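Local atomic coordinates of glucosamine kinase (Streptacidiphilus jiangxiensis, PDB entry 6HWJ), a protein that catalyses the magnesium-dependent phosphorylation of D-glucosamine by ATP to D-glucosamine 6-phosphate and, to a lesser extent, also acts on glucose. Residues Asp193-Ala198 with Thr343-His348; Gly304-Leu307 with Arg312-Val315; Arg351-Arg356 with Ala363-Trp368. All blocks are in the same frame, centred on the assembly; numbering follows the deposited sequence.

Contact 1: Asp193-Ala198 with Thr343-His348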
loop_
_atom_site.group_PDB
_atom_site.type_symbol
_atom_site.label_atom_id
_atom_site.label_comp_id
_atom_site.label_asym_id
_atom_site.label_seq_id
_atom_site.Cartn_x
_atom_site.Cartn_y
_atom_site.Cartn_z
ATOM N N ASP A 193 9.477 -9.062 -4.965
ATOM C CA ASP A 193 8.830 -7.815 -5.387
ATOM C C ASP A 193 9.640 -7.173 -6.507
ATOM O O ASP A 193 10.773 -7.566 -6.797
ATOM C CB ASP A 193 8.632 -6.856 -4.200
ATOM C CG ASP A 193 9.924 -6.231 -3.694
ATOM O OD1 ASP A 193 10.648 -5.577 -4.465
ATOM O OD2 ASP A 193 10.199 -6.379 -2.493
ATOM N N GLY A 194 9.028 -6.173 -7.140
ATOM C CA GLY A 194 9.551 -5.605 -8.362
ATOM C C GLY A 194 10.910 -4.963 -8.215
ATOM O O GLY A 194 11.665 -4.880 -9.186
ATOM N N TRP A 195 11.247 -4.488 -7.021
ATOM C CA TRP A 195 12.601 -3.944 -6.856
ATOM C C TRP A 195 13.653 -5.037 -6.961
ATOM O O TRP A 195 14.842 -4.723 -7.074
ATOM C CB TRP A 195 12.699 -3.171 -5.536
ATOM C CG TRP A 195 12.141 -1.783 -5.700
ATOM C CD1 TRP A 195 11.037 -1.252 -5.087
ATOM C CD2 TRP A 195 12.655 -0.761 -6.563
ATOM N NE1 TRP A 195 10.843 0.053 -5.510
ATOM C CE2 TRP A 195 11.821 0.373 -6.417
ATOM C CE3 TRP A 195 13.747 -0.688 -7.433
ATOM C CZ2 TRP A 195 12.046 1.551 -7.116
ATOM C CZ3 TRP A 195 13.965 0.496 -8.128
ATOM C CH2 TRP A 195 13.117 1.590 -7.966
ATOM N N ASP A 196 13.237 -6.308 -6.925
ATOM C CA ASP A 196 14.094 -7.420 -7.314
ATOM C C ASP A 196 13.888 -7.797 -8.788
ATOM O O ASP A 196 14.832 -7.738 -9.576
ATOM C CB ASP A 196 13.849 -8.632 -6.413
ATOM C CG ASP A 196 14.338 -8.407 -4.997
ATOM O OD1 ASP A 196 15.487 -7.945 -4.837
ATOM O OD2 ASP A 196 13.574 -8.676 -4.047
ATOM N N TRP A 197 12.658 -8.170 -9.167
ATOM C CA TRP A 197 12.472 -8.803 -10.472
ATOM C C TRP A 197 12.515 -7.817 -11.624
ATOM O O TRP A 197 12.982 -8.183 -12.701
ATOM C CB TRP A 197 11.164 -9.607 -10.543
ATOM C CG TRP A 197 9.862 -8.877 -10.344
ATOM C CD1 TRP A 197 9.074 -8.907 -9.226
ATOM C CD2 TRP A 197 9.165 -8.062 -11.296
ATOM N NE1 TRP A 197 7.947 -8.136 -9.420
ATOM C CE2 TRP A 197 7.987 -7.607 -10.682
ATOM C CE3 TRP A 197 9.438 -7.652 -12.603
ATOM C CZ2 TRP A 197 7.079 -6.771 -11.336
ATOM C CZ3 TRP A 197 8.543 -6.817 -13.236
ATOM C CH2 TRP A 197 7.382 -6.386 -12.596
ATOM N N ALA A 198 12.057 -6.569 -11.423
ATOM C CA ALA A 198 12.110 -5.608 -12.508
ATOM C C ALA A 198 13.538 -5.149 -12.763
ATOM O O ALA A 198 13.948 -4.991 -13.915
ATOM C CB ALA A 198 11.201 -4.408 -12.218
ATOM N N THR A 343 4.488 4.355 -13.493
ATOM C CA THR A 343 5.359 4.755 -14.598
ATOM C C THR A 343 6.619 5.434 -14.069
ATOM O O THR A 343 7.708 5.230 -14.613
ATOM C CB THR A 343 4.642 5.685 -15.586
ATOM O OG1 THR A 343 4.178 6.857 -14.905
ATOM C CG2 THR A 343 3.466 4.979 -16.244
ATOM N N ALA A 344 6.488 6.271 -13.031
ATOM C CA ALA A 344 7.671 6.808 -12.371
ATOM C C ALA A 344 8.560 5.672 -11.846
ATOM O O ALA A 344 9.781 5.678 -12.038
ATOM C CB ALA A 344 7.265 7.722 -11.216
ATOM N N SER A 345 7.953 4.695 -11.163
ATOM C CA SER A 345 8.707 3.572 -10.620
ATOM C C SER A 345 9.472 2.820 -11.717
ATOM O O SER A 345 10.634 2.447 -11.528
ATOM C CB SER A 345 7.755 2.626 -9.888
ATOM O OG SER A 345 8.459 1.666 -9.135
ATOM N N LEU A 346 8.842 2.610 -12.870
ATOM C CA LEU A 346 9.513 1.931 -13.978
ATOM C C LEU A 346 10.698 2.741 -14.480
ATOM O O LEU A 346 11.772 2.191 -14.754
ATOM C CB LEU A 346 8.532 1.677 -15.117
ATOM C CG LEU A 346 7.449 0.629 -14.798
ATOM C CD1 LEU A 346 6.393 0.589 -15.867
ATOM C CD2 LEU A 346 8.067 -0.743 -14.610
ATOM N N ASP A 347 10.517 4.055 -14.630
ATOM C CA ASP A 347 11.644 4.927 -14.949
ATOM C C ASP A 347 12.772 4.738 -13.935
ATOM O O ASP A 347 13.943 4.568 -14.305
ATOM C CB ASP A 347 11.151 6.376 -14.974
ATOM C CG ASP A 347 12.192 7.347 -15.455
ATOM O OD1 ASP A 347 13.318 7.335 -14.937
ATOM O OD2 ASP A 347 11.880 8.140 -16.349
ATOM N N HIS A 348 12.431 4.751 -12.654
ATOM C CA HIS A 348 13.443 4.660 -11.595
ATOM C C HIS A 348 14.184 3.315 -11.617
ATOM O O HIS A 348 15.386 3.265 -11.302
ATOM C CB HIS A 348 12.792 4.895 -10.249
ATOM C CG HIS A 348 12.105 6.221 -10.150
ATOM N ND1 HIS A 348 11.200 6.527 -9.158
ATOM C CD2 HIS A 348 12.170 7.311 -10.946
ATOM C CE1 HIS A 348 10.750 7.758 -9.339
ATOM N NE2 HIS A 348 11.337 8.264 -10.407
#
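The indole of Trp195 meets helix 335-356 with the outer end of its six-membered ring. His348 CB lies at the edge of that ring, near its plane, 4.0 Å from Trp195 CH2, while Ser345 OG stands obliquely to it, 4.1 Å from Trp195 CZ2. Two further rings are covered by residues of their own helices. One face of the His348 imidazole takes the Ala344 carbonyl, whose O sits over the ring centre, 3.0 Å above its plane. One face of the Trp197 indole receives the CA of Gly194 and the CB of Ala198, both toward its rim; with no side chain, Gly194 lets the ring lie close. The Trp195 CG stands anti to its carbonyl carbon (chi1 -81°), which carries the long indole from its own helix across to the other. A large aromatic suits this place, since the nearest CA atoms of the two segments, those of Trp195 and Ser345, are still 9.3 Å apart. The contact thus ties the start of helix 194-207, just past the segment inferred to bind ATP (Ala186, Tyr187 and Leu188), to helix 335-356, consistent with the C-terminal lobe of an aminoglycoside-phosphotransferase-like kinase fold. Asp193, inferred to bind ATP, is the N-cap of helix 194-207, with a weak bond from Trp195 N to its OD1 (2.8 Å); a carboxylate suits this position because it can accept from an amide at the helix start. The small hydroxyl of Ser345 is satisfied by Val303 N, and His348 NE2 by Glu406. The side chain of His348 also comes within about 3 Å, nearest atoms, of glucosamine-binding Glu409, so His348 probably lies in the second shell of the sugar site.

Contact 2: Gly304-Leu307 with Arg312-Val315. With MG (magnesium ion), chain C.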
loop_
_atom_site.group_PDB
_atom_site.type_symbol
_atom_site.label_atom_id
_atom_site.label_comp_id
_atom_site.label_asym_id
_atom_site.label_seq_id
_atom_site.Cartn_x
_atom_site.Cartn_y
_atom_site.Cartn_z
ATOM N N GLY A 304 7.638 -1.987 -6.237
ATOM C CA GLY A 304 7.851 -2.704 -4.987
ATOM C C GLY A 304 6.599 -3.309 -4.398
ATOM O O GLY A 304 6.711 -4.106 -3.465
ATOM N N GLN A 305 5.419 -2.923 -4.889
ATOM C CA GLN A 305 4.157 -3.461 -4.405
ATOM C C GLN A 305 3.664 -4.605 -5.285
ATOM O O GLN A 305 2.544 -5.083 -5.095
ATOM C CB GLN A 305 3.082 -2.380 -4.357
ATOM C CG GLN A 305 3.502 -1.059 -3.707
ATOM C CD GLN A 305 3.704 -1.174 -2.215
ATOM O OE1 GLN A 305 4.114 -2.224 -1.698
ATOM N NE2 GLN A 305 3.401 -0.083 -1.493
ATOM N N ILE A 306 4.456 -5.021 -6.272
ATOM C CA ILE A 306 4.053 -6.080 -7.202
ATOM C C ILE A 306 4.955 -7.283 -6.987
ATOM O O ILE A 306 6.170 -7.215 -7.235
ATOM C CB ILE A 306 4.109 -5.619 -8.670
ATOM C CG1 ILE A 306 3.344 -4.301 -8.868
ATOM C CG2 ILE A 306 3.540 -6.726 -9.570
ATOM C CD1 ILE A 306 1.836 -4.397 -8.692
ATOM N N LEU A 307 4.359 -8.389 -6.556
ATOM C CA LEU A 307 5.047 -9.663 -6.479
ATOM C C LEU A 307 4.921 -10.398 -7.811
ATOM O O LEU A 307 3.880 -10.327 -8.466
ATOM C CB LEU A 307 4.459 -10.508 -5.361
ATOM C CG LEU A 307 4.378 -9.798 -4.006
ATOM C CD1 LEU A 307 3.656 -10.680 -2.992
ATOM C CD2 LEU A 307 5.746 -9.415 -3.501
ATOM N N ARG A 312 3.137 -15.041 -12.831
ATOM C CA ARG A 312 1.955 -14.503 -12.177
ATOM C C ARG A 312 2.323 -13.247 -11.398
ATOM O O ARG A 312 3.332 -13.240 -10.673
ATOM C CB ARG A 312 1.348 -15.540 -11.230
ATOM C CG ARG A 312 0.756 -16.753 -11.930
ATOM C CD ARG A 312 0.270 -17.768 -10.919
ATOM N NE ARG A 312 -0.736 -18.666 -11.480
ATOM C CZ ARG A 312 -0.462 -19.729 -12.235
ATOM N NH1 ARG A 312 -1.451 -20.485 -12.696
ATOM N NH2 ARG A 312 0.795 -20.030 -12.532
ATOM N N TYR A 313 1.508 -12.193 -11.550
ATOM C CA TYR A 313 1.712 -10.919 -10.871
ATOM C C TYR A 313 0.666 -10.732 -9.777
ATOM O O TYR A 313 -0.506 -11.059 -9.975
ATOM C CB TYR A 313 1.617 -9.747 -11.870
ATOM C CG TYR A 313 2.731 -9.722 -12.881
ATOM C CD1 TYR A 313 2.784 -10.640 -13.915
ATOM C CD2 TYR A 313 3.746 -8.784 -12.782
ATOM C CE1 TYR A 313 3.828 -10.619 -14.852
ATOM C CE2 TYR A 313 4.780 -8.747 -13.706
ATOM C CZ TYR A 313 4.812 -9.646 -14.734
ATOM O OH TYR A 313 5.867 -9.599 -15.619
ATOM N N ALA A 314 1.086 -10.183 -8.635
ATOM C CA ALA A 314 0.201 -10.013 -7.485
ATOM C C ALA A 314 0.512 -8.688 -6.801
ATOM O O ALA A 314 1.641 -8.479 -6.363
ATOM C CB ALA A 314 0.382 -11.174 -6.497
ATOM N N VAL A 315 -0.484 -7.803 -6.701
ATOM C CA VAL A 315 -0.307 -6.508 -6.043
ATOM C C VAL A 315 -0.636 -6.666 -4.565
ATOM O O VAL A 315 -1.545 -7.427 -4.182
ATOM C CB VAL A 315 -1.159 -5.418 -6.713
ATOM C CG1 VAL A 315 -2.616 -5.801 -6.747
ATOM C CG2 VAL A 315 -0.978 -4.067 -5.947
HETATM MG MG MG C . 4.942 -2.374 0.206
HETATM O O HOH W 1 6.778 -2.994 -0.857
HETATM O O HOH W 2 4.596 -4.385 0.120
HETATM O O HOH W 3 6.036 -3.093 1.938
#
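With CG1 beside the backbone N (chi1 -51°) and a further bend at chi2 (-68°), Ile306 brings CD1 to 3.7 Å from Val315 CB; its CG2, anti to the backbone N, points instead to the Tyr313 ring, meeting it at the edge and in its plane, 3.8 Å from CD2. Branching at CB thus lets one isoleucine pack on two residues of the opposite strand. On the other face Leu307 and Ala314 lie side by side, their CB atoms 4.3 Å apart, the short alanine methyl suiting the bulkier leucine beside it. Ile306 and Leu307 begin one arm, strand 306-309, of a beta hairpin whose other arm is strand 312-315. Leu307 and Ala314 form its hydrogen-bonded pair, with Leu307 N to Ala314 O at 2.7 Å and Ala314 N to Leu307 O at 2.8 Å; Ile306 and Val315 are the adjacent non-hydrogen-bonded pair, and Val315 CA adds a CA-H...O contact to Gln305 O. Just before the strand, Gln305 bends at chi2 (-70°) to turn its amide to the magnesium ion, which OE1 binds at 2.1 Å. An amide suits the place because its oxygen binds the metal while NE2 donates to Asp300 O, which should fix the rotation of the amide. Water 1, a ligand of the magnesium ion, donates to Gly304 O at 2.8 Å, and Asp317 is the other protein ligand.

Contact 3: Arg351-Arg356 with Ala363-Trp368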
loop_
_atom_site.group_PDB
_atom_site.type_symbol
_atom_site.label_atom_id
_atom_site.label_comp_id
_atom_site.label_asym_id
_atom_site.label_seq_id
_atom_site.Cartn_x
_atom_site.Cartn_y
_atom_site.Cartn_z
ATOM N N ARG A 351 16.858 3.768 -13.992
ATOM C CA ARG A 351 17.938 4.590 -13.472
ATOM C C ARG A 351 18.820 3.780 -12.532
ATOM O O ARG A 351 20.047 3.922 -12.543
ATOM C CB ARG A 351 17.384 5.823 -12.740
ATOM C CG ARG A 351 16.429 6.667 -13.569
ATOM C CD ARG A 351 17.023 7.159 -14.851
ATOM N NE ARG A 351 15.995 7.792 -15.690
ATOM C CZ ARG A 351 16.212 8.265 -16.911
ATOM N NH1 ARG A 351 17.430 8.196 -17.454
ATOM N NH2 ARG A 351 15.217 8.795 -17.591
ATOM N N VAL A 352 18.201 2.953 -11.685
ATOM C CA VAL A 352 18.954 2.167 -10.706
ATOM C C VAL A 352 19.847 1.140 -11.412
ATOM O O VAL A 352 21.000 0.928 -11.014
ATOM C CB VAL A 352 17.972 1.490 -9.732
ATOM C CG1 VAL A 352 18.684 0.387 -8.922
ATOM C CG2 VAL A 352 17.343 2.541 -8.804
ATOM N N VAL A 353 19.332 0.490 -12.464
ATOM C CA VAL A 353 20.141 -0.485 -13.199
ATOM C C VAL A 353 21.389 0.188 -13.738
ATOM O O VAL A 353 22.501 -0.333 -13.613
ATOM C CB VAL A 353 19.323 -1.135 -14.335
ATOM C CG1 VAL A 353 20.231 -1.936 -15.280
ATOM C CG2 VAL A 353 18.247 -2.036 -13.771
ATOM N N VAL A 354 21.228 1.378 -14.328
ATOM C CA VAL A 354 22.366 2.064 -14.924
ATOM C C VAL A 354 23.357 2.484 -13.853
ATOM O O VAL A 354 24.574 2.391 -14.040
ATOM C CB VAL A 354 21.877 3.261 -15.757
ATOM C CG1 VAL A 354 23.049 4.152 -16.128
ATOM C CG2 VAL A 354 21.127 2.762 -17.005
ATOM N N PHE A 355 22.857 2.968 -12.729
ATOM C CA PHE A 355 23.709 3.483 -11.665
ATOM C C PHE A 355 24.488 2.370 -10.962
ATOM O O PHE A 355 25.652 2.565 -10.581
ATOM C CB PHE A 355 22.817 4.236 -10.664
ATOM C CG PHE A 355 23.572 4.934 -9.555
ATOM C CD1 PHE A 355 24.031 6.221 -9.719
ATOM C CD2 PHE A 355 23.737 4.324 -8.321
ATOM C CE1 PHE A 355 24.699 6.886 -8.697
ATOM C CE2 PHE A 355 24.400 4.984 -7.290
ATOM C CZ PHE A 355 24.870 6.255 -7.475
ATOM N N ARG A 356 23.872 1.202 -10.786
ATOM C CA ARG A 356 24.453 0.151 -9.959
ATOM C C ARG A 356 25.228 -0.904 -10.737
ATOM O O ARG A 356 25.989 -1.657 -10.121
ATOM C CB ARG A 356 23.353 -0.571 -9.167
ATOM C CG ARG A 356 22.655 0.317 -8.172
ATOM C CD ARG A 356 21.674 -0.474 -7.323
ATOM N NE ARG A 356 20.930 0.403 -6.406
ATOM C CZ ARG A 356 19.874 0.019 -5.699
ATOM N NH1 ARG A 356 19.437 -1.223 -5.776
ATOM N NH2 ARG A 356 19.260 0.886 -4.913
ATOM N N ALA A 363 22.338 3.041 -23.193
ATOM C CA ALA A 363 21.479 3.261 -24.356
ATOM C C ALA A 363 20.283 2.319 -24.367
ATOM O O ALA A 363 19.138 2.799 -24.430
ATOM C CB ALA A 363 22.314 3.131 -25.641
ATOM N N PRO A 364 20.457 1.002 -24.304
ATOM C CA PRO A 364 19.275 0.121 -24.264
ATOM C C PRO A 364 18.393 0.330 -23.047
ATOM O O PRO A 364 17.169 0.182 -23.149
ATOM C CB PRO A 364 19.883 -1.289 -24.287
ATOM C CG PRO A 364 21.321 -1.109 -23.881
ATOM C CD PRO A 364 21.718 0.243 -24.387
ATOM N N VAL A 365 18.966 0.658 -21.890
ATOM C CA VAL A 365 18.147 0.878 -20.700
ATOM C C VAL A 365 17.295 2.132 -20.875
ATOM O O VAL A 365 16.101 2.143 -20.547
ATOM C CB VAL A 365 19.031 0.975 -19.444
ATOM C CG1 VAL A 365 18.175 1.253 -18.206
ATOM C CG2 VAL A 365 19.849 -0.282 -19.258
ATOM N N ARG A 366 17.882 3.205 -21.406
ATOM C CA ARG A 366 17.124 4.443 -21.568
ATOM C C ARG A 366 16.054 4.296 -22.642
ATOM O O ARG A 366 14.946 4.822 -22.495
ATOM C CB ARG A 366 18.073 5.597 -21.898
ATOM C CG ARG A 366 19.037 5.927 -20.757
ATOM C CD ARG A 366 19.966 7.076 -21.107
ATOM N NE ARG A 366 19.269 8.358 -21.173
ATOM C CZ ARG A 366 19.824 9.491 -21.595
ATOM N NH1 ARG A 366 21.089 9.509 -21.999
ATOM N NH2 ARG A 366 19.111 10.608 -21.618
ATOM N N ALA A 367 16.351 3.552 -23.709
ATOM C CA ALA A 367 15.318 3.209 -24.677
ATOM C C ALA A 367 14.195 2.435 -24.006
ATOM O O ALA A 367 13.010 2.656 -24.295
ATOM C CB ALA A 367 15.915 2.385 -25.815
ATOM N N TRP A 368 14.548 1.548 -23.074
ATOM C CA TRP A 368 13.535 0.765 -22.376
ATOM C C TRP A 368 12.692 1.649 -21.459
ATOM O O TRP A 368 11.473 1.451 -21.336
ATOM C CB TRP A 368 14.210 -0.369 -21.573
ATOM C CG TRP A 368 13.254 -1.106 -20.680
ATOM C CD1 TRP A 368 12.558 -2.242 -20.979
ATOM C CD2 TRP A 368 12.875 -0.733 -19.357
ATOM N NE1 TRP A 368 11.765 -2.607 -19.900
ATOM C CE2 TRP A 368 11.939 -1.691 -18.899
ATOM C CE3 TRP A 368 13.249 0.313 -18.495
ATOM C CZ2 TRP A 368 11.367 -1.635 -17.623
ATOM C CZ3 TRP A 368 12.683 0.365 -17.228
ATOM C CH2 TRP A 368 11.761 -0.604 -16.798
#
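Arg351 opens the contact with a guanidinium carried past the helix surface by a chain bent at chi2 (-57°), and its NH1 comes to 4.2 Å from Arg366 NE. Arg366 NE lies at the edge of the Arg351 guanidinium, near its plane, and the two guanidinium planes are turned 53° apart. The closeness of like charges is probably offset by Asp430, which both arginines salt-bridge through their NH2 atoms, and Arg351 NE also pairs with Asp347. Arg366 is poorly ordered on the exposed side, so its position is less certain than that of buried Arg351. Two residues on, Val353 points toward the partner helix, its CG1 4.3 Å from Val365 CG2; Val202 of helix 194-207 touches both valines. The two segments belong to successive helices, 335-356 and 362-386, joined by a short connection into an antiparallel helical hairpin; the short segments run at 168°, their axes 9.8 Å apart at closest approach. Val354 follows and makes the tightest approach, CG2 to Val365 CG1 at 3.5 Å, while CG2 also touches Val365 CB at 3.7 Å. The two valines lie alongside each other, pointing opposite ways. Compact, beta-branched residues suit such a seam: they add no long tails between the helices, and the nearest CA atoms, those of Val354 and Val365, approach to 7.3 Å.

How the contacts relate
Contacts 1 and 2 are mainly buried near the active site, whereas contact 3 lies farther from the chain centre, with a buried seam and an exposed Arg366. Contacts 1 and 3 share helix 335-356, and Trp368 of contact 3 packs against the Leu346 carbonyl of contact 1. Contact 2 is joined to contact 1 by the bond from Trp197 NE1 to Ile306 O and by the Trp197 and Tyr313 rings, which meet edge-to-face, yet it does not reach contact 3. The chemistry shifts along this path: backbone hydrogen bonds and metal coordination in contact 2, an aromatic edge beside the sugar site in contact 1, and valine packing bordered by acid-bound arginines in contact 3.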